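Local coordinates for leucyl-tRNA synthetase (Giardia intestinalis, PDB 3PZ6), which probably attaches leucine to tRNA(Leu) using ATP, and whose CP1 domain, the piece crystallised here, is the editing domain that deacylates mischarged tRNA, at residues V80-M92 against K179-A191. The protein carries 2 engineered substitutions. Sequence-based numbering, arbitrary orientation.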
loop_
_atom_site.group_PDB
_atom_site.type_symbol
_atom_site.label_atom_id
_atom_site.label_comp_id
_atom_site.label_asym_id
_atom_site.label_seq_id
_atom_site.Cartn_x
_atom_site.Cartn_y
_atom_site.Cartn_z
ATOM N N VAL A 80 9.262 7.041 8.449
ATOM C CA VAL A 80 8.828 7.498 7.125
ATOM C C VAL A 80 7.728 6.584 6.577
ATOM O O VAL A 80 7.886 5.365 6.546
ATOM C CB VAL A 80 10.030 7.589 6.130
ATOM C CG1 VAL A 80 9.604 8.168 4.798
ATOM C CG2 VAL A 80 11.151 8.428 6.717
ATOM N N TYR A 81 6.621 7.183 6.148
ATOM C CA TYR A 81 5.456 6.429 5.690
ATOM C C TYR A 81 4.947 6.900 4.336
ATOM O O TYR A 81 4.729 8.095 4.127
ATOM C CB TYR A 81 4.297 6.557 6.687
ATOM C CG TYR A 81 4.609 6.151 8.109
ATOM C CD1 TYR A 81 4.375 4.850 8.551
ATOM C CD2 TYR A 81 5.114 7.076 9.021
ATOM C CE1 TYR A 81 4.647 4.475 9.858
ATOM C CE2 TYR A 81 5.393 6.714 10.330
ATOM C CZ TYR A 81 5.158 5.414 10.746
ATOM O OH TYR A 81 5.435 5.058 12.052
ATOM N N LEU A 82 4.741 5.955 3.420
ATOM C CA LEU A 82 3.910 6.212 2.250
ATOM C C LEU A 82 2.461 6.213 2.720
ATOM O O LEU A 82 2.050 5.309 3.445
ATOM C CB LEU A 82 4.125 5.146 1.177
ATOM C CG LEU A 82 5.239 5.391 0.157
ATOM C CD1 LEU A 82 6.619 5.310 0.791
ATOM C CD2 LEU A 82 5.119 4.395 -0.976
ATOM N N LEU A 83 1.701 7.235 2.341
ATOM C CA LEU A 83 0.294 7.298 2.727
ATOM C C LEU A 83 -0.599 6.951 1.547
ATOM O O LEU A 83 -0.530 7.588 0.498
ATOM C CB LEU A 83 -0.076 8.663 3.325
ATOM C CG LEU A 83 -1.356 8.712 4.168
ATOM C CD1 LEU A 83 -1.067 8.291 5.604
ATOM C CD2 LEU A 83 -2.004 10.093 4.142
ATOM N N ALA A 84 -1.413 5.916 1.726
ATOM C CA ALA A 84 -2.268 5.401 0.669
ATOM C C ALA A 84 -3.726 5.485 1.077
ATOM O O ALA A 84 -4.146 4.825 2.024
ATOM C CB ALA A 84 -1.896 3.963 0.352
ATOM N N ALA A 85 -4.494 6.303 0.363
ATOM C CA ALA A 85 -5.917 6.466 0.654
ATOM C C ALA A 85 -6.666 5.179 0.360
ATOM O O ALA A 85 -6.348 4.478 -0.602
ATOM C CB ALA A 85 -6.510 7.611 -0.157
ATOM N N THR A 86 -7.647 4.870 1.203
ATOM C CA THR A 86 -8.546 3.746 0.978
ATOM C C THR A 86 -9.918 4.031 1.579
ATOM O O THR A 86 -10.043 4.719 2.597
ATOM C CB THR A 86 -7.977 2.399 1.531
ATOM O OG1 THR A 86 -8.889 1.333 1.240
ATOM C CG2 THR A 86 -7.754 2.462 3.030
ATOM N N LEU A 87 -10.941 3.500 0.927
ATOM C CA LEU A 87 -12.298 3.575 1.427
ATOM C C LEU A 87 -12.710 2.227 2.007
ATOM O O LEU A 87 -13.822 2.073 2.510
ATOM C CB LEU A 87 -13.255 3.982 0.301
ATOM C CG LEU A 87 -13.195 5.437 -0.187
ATOM C CD1 LEU A 87 -13.990 5.594 -1.477
ATOM C CD2 LEU A 87 -13.698 6.404 0.888
ATOM N N ARG A 88 -11.797 1.261 1.941
ATOM C CA ARG A 88 -12.093 -0.121 2.319
ATOM C C ARG A 88 -11.095 -0.672 3.334
ATOM O O ARG A 88 -10.280 -1.523 2.990
ATOM C CB ARG A 88 -12.112 -1.021 1.080
ATOM C CG ARG A 88 -13.087 -0.608 -0.014
ATOM C CD ARG A 88 -13.346 -1.779 -0.944
ATOM N NE ARG A 88 -14.031 -2.851 -0.228
ATOM C CZ ARG A 88 -14.226 -4.084 -0.690
ATOM N NH1 ARG A 88 -13.781 -4.437 -1.893
ATOM N NH2 ARG A 88 -14.871 -4.972 0.062
ATOM N N PRO A 89 -11.168 -0.198 4.592
ATOM C CA PRO A 89 -10.196 -0.597 5.614
ATOM C C PRO A 89 -10.271 -2.079 6.007
ATOM O O PRO A 89 -9.313 -2.606 6.578
ATOM C CB PRO A 89 -10.568 0.287 6.810
ATOM C CG PRO A 89 -12.012 0.572 6.627
ATOM C CD PRO A 89 -12.195 0.707 5.144
ATOM N N GLU A 90 -11.390 -2.736 5.712
ATOM C CA GLU A 90 -11.555 -4.158 6.030
ATOM C C GLU A 90 -10.717 -5.073 5.122
ATOM O O GLU A 90 -10.410 -6.213 5.488
ATOM C CB GLU A 90 -13.044 -4.561 6.003
ATOM C CG GLU A 90 -13.657 -4.746 4.609
ATOM C CD GLU A 90 -13.997 -3.439 3.886
ATOM O OE1 GLU A 90 -13.733 -2.333 4.426
ATOM O OE2 GLU A 90 -14.538 -3.530 2.759
ATOM N N THR A 91 -10.343 -4.566 3.947
ATOM C CA THR A 91 -9.535 -5.318 2.995
ATOM C C THR A 91 -8.033 -5.217 3.288
ATOM O O THR A 91 -7.220 -5.846 2.597
ATOM C CB THR A 91 -9.791 -4.871 1.527
ATOM O OG1 THR A 91 -9.486 -3.483 1.392
ATOM C CG2 THR A 91 -11.232 -5.117 1.095
ATOM N N MET A 92 -7.673 -4.443 4.316
ATOM C CA MET A 92 -6.269 -4.139 4.617
ATOM C C MET A 92 -5.389 -5.336 4.993
ATOM O O MET A 92 -4.168 -5.285 4.847
ATOM C CB MET A 92 -6.153 -3.019 5.656
ATOM C CG MET A 92 -6.409 -1.606 5.105
ATOM S SD MET A 92 -5.504 -1.218 3.577
ATOM C CE MET A 92 -6.795 -1.445 2.358
ATOM N N LYS A 179 -6.442 12.697 -7.489
ATOM C CA LYS A 179 -7.315 12.004 -6.545
ATOM C C LYS A 179 -6.473 11.360 -5.464
ATOM O O LYS A 179 -5.349 10.931 -5.727
ATOM C CB LYS A 179 -8.187 10.949 -7.239
ATOM C CG LYS A 179 -9.629 11.410 -7.510
ATOM C CD LYS A 179 -10.530 10.263 -7.990
ATOM C CE LYS A 179 -12.003 10.693 -8.065
ATOM N NZ LYS A 179 -12.921 9.571 -8.454
ATOM N N GLY A 180 -7.015 11.307 -4.250
ATOM C CA GLY A 180 -6.339 10.679 -3.120
ATOM C C GLY A 180 -4.930 11.194 -2.910
ATOM O O GLY A 180 -4.677 12.391 -3.028
ATOM N N THR A 181 -4.013 10.275 -2.625
ATOM C CA THR A 181 -2.629 10.609 -2.293
ATOM C C THR A 181 -1.641 10.279 -3.410
ATOM O O THR A 181 -0.445 10.553 -3.282
ATOM C CB THR A 181 -2.178 9.832 -1.063
ATOM O OG1 THR A 181 -2.387 8.436 -1.300
ATOM C CG2 THR A 181 -2.966 10.255 0.170
ATOM N N GLY A 182 -2.136 9.676 -4.491
ATOM C CA GLY A 182 -1.271 9.209 -5.569
ATOM C C GLY A 182 -0.650 7.855 -5.269
ATOM O O GLY A 182 0.035 7.278 -6.115
ATOM N N ILE A 183 -0.888 7.358 -4.056
ATOM C CA ILE A 183 -0.500 6.012 -3.650
ATOM C C ILE A 183 -1.766 5.225 -3.332
ATOM O O ILE A 183 -2.645 5.712 -2.627
ATOM C CB ILE A 183 0.441 6.020 -2.436
ATOM C CG1 ILE A 183 1.627 6.956 -2.691
ATOM C CG2 ILE A 183 0.938 4.597 -2.119
ATOM C CD1 ILE A 183 2.292 7.472 -1.437
ATOM N N VAL A 184 -1.864 4.016 -3.878
ATOM C CA VAL A 184 -3.056 3.187 -3.727
ATOM C C VAL A 184 -2.670 1.838 -3.110
ATOM O O VAL A 184 -1.566 1.334 -3.345
ATOM C CB VAL A 184 -3.774 2.992 -5.090
ATOM C CG1 VAL A 184 -5.049 2.205 -4.925
ATOM C CG2 VAL A 184 -4.103 4.335 -5.723
ATOM N N THR A 185 -3.566 1.271 -2.305
ATOM C CA THR A 185 -3.359 -0.056 -1.737
ATOM C C THR A 185 -3.629 -1.095 -2.809
ATOM O O THR A 185 -4.277 -0.798 -3.819
ATOM C CB THR A 185 -4.304 -0.331 -0.548
ATOM O OG1 THR A 185 -5.664 -0.343 -1.005
ATOM C CG2 THR A 185 -4.138 0.720 0.535
ATOM N N SER A 186 -3.121 -2.308 -2.600
ATOM C CA SER A 186 -3.386 -3.397 -3.524
ATOM C C SER A 186 -3.900 -4.621 -2.806
ATOM O O SER A 186 -3.187 -5.219 -1.998
ATOM C CB SER A 186 -2.153 -3.748 -4.351
ATOM O OG SER A 186 -2.448 -4.784 -5.282
ATOM N N VAL A 187 -5.148 -4.983 -3.108
ATOM C CA VAL A 187 -5.783 -6.163 -2.543
ATOM C C VAL A 187 -6.375 -6.997 -3.688
ATOM O O VAL A 187 -7.570 -6.928 -3.956
ATOM C CB VAL A 187 -6.863 -5.774 -1.506
ATOM C CG1 VAL A 187 -7.382 -7.011 -0.768
ATOM C CG2 VAL A 187 -6.311 -4.761 -0.514
ATOM N N PRO A 188 -5.523 -7.784 -4.379
ATOM C CA PRO A 188 -5.903 -8.514 -5.590
ATOM C C PRO A 188 -7.043 -9.502 -5.400
ATOM O O PRO A 188 -7.753 -9.792 -6.354
ATOM C CB PRO A 188 -4.631 -9.276 -5.959
ATOM C CG PRO A 188 -3.550 -8.540 -5.328
ATOM C CD PRO A 188 -4.097 -7.965 -4.069
ATOM N N SER A 189 -7.220 -10.022 -4.192
ATOM C CA SER A 189 -8.295 -10.984 -3.943
ATOM C C SER A 189 -9.675 -10.346 -4.048
ATOM O O SER A 189 -10.656 -11.029 -4.337
ATOM C CB SER A 189 -8.134 -11.645 -2.579
ATOM O OG SER A 189 -8.197 -10.693 -1.532
ATOM N N ASP A 190 -9.753 -9.039 -3.819
ATOM C CA ASP A 190 -11.053 -8.377 -3.768
ATOM C C ASP A 190 -11.199 -7.061 -4.540
ATOM O O ASP A 190 -12.229 -6.399 -4.455
ATOM C CB ASP A 190 -11.509 -8.228 -2.314
ATOM C CG ASP A 190 -11.926 -9.559 -1.704
ATOM O OD1 ASP A 190 -13.139 -9.860 -1.714
ATOM O OD2 ASP A 190 -11.042 -10.309 -1.235
ATOM N N ALA A 191 -10.180 -6.714 -5.316
ATOM C CA ALA A 191 -10.252 -5.592 -6.240
ATOM C C ALA A 191 -9.744 -6.040 -7.607
ATOM O O ALA A 191 -8.542 -6.239 -7.783
ATOM C CB ALA A 191 -9.442 -4.431 -5.721
HETATM O O HOH W 1 -14.726 -7.699 -1.830
#
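I183 and A84 form the apolar centre of this contact. CG2 of I183 rests against CB of A84 at 3.8 Å, and its CD1 reaches CG of L82 at 3.9 Å, the I183 and L82 side chains crossing at about a right angle. A beta-branched residue suits the place because its arms spread along strand 80-86, while the single methyl of A84 lets the CA atoms of A84 and I183 approach to 4.7 Å. The strands cross at 70°, so side-chain packing and a CA-H...O contact from A84 to I183 O replace regular pairing. Strand 79-86 lies between 10-18 and 115-120, whereas 183-186 pairs with 97-100; the contact thus joins two parts of the mixed sheet.

Directly beside this packing, T181 OG1 (chi1 55°) donates to L83 O at 2.7 Å, tilted 27° from the carbonyl plane, and accepts weak bonds from the amides of A85 and I183. Threonine fits: its hydroxyl does both jobs while its methyl packs on L83.

Farther along, M92 crosses T185 at about a right angle, CE against OG1 and CG2, SD against CG2; its flexible thioether bends back although its CB points away. Both V187 methyls pack against T91 O and CB, CG2 nearest the O at 3.4 Å.

At the far, polar end E90 OE2 takes NE and NH2 of R88, both at 3.1 Å, and T91 CG2 covers one guanidinium face. D190 O meets the guanidinium edge, 3.6 Å from R88 NH1; a water donates to D190 OD1 and weakly accepts from R88 NH2.

A buried hydroxyl therefore fastens the turn entering strand 183-186 to strand 80-86, whereas R88 is held chiefly by E90, with any attraction to the D190 carboxylate probably long-range.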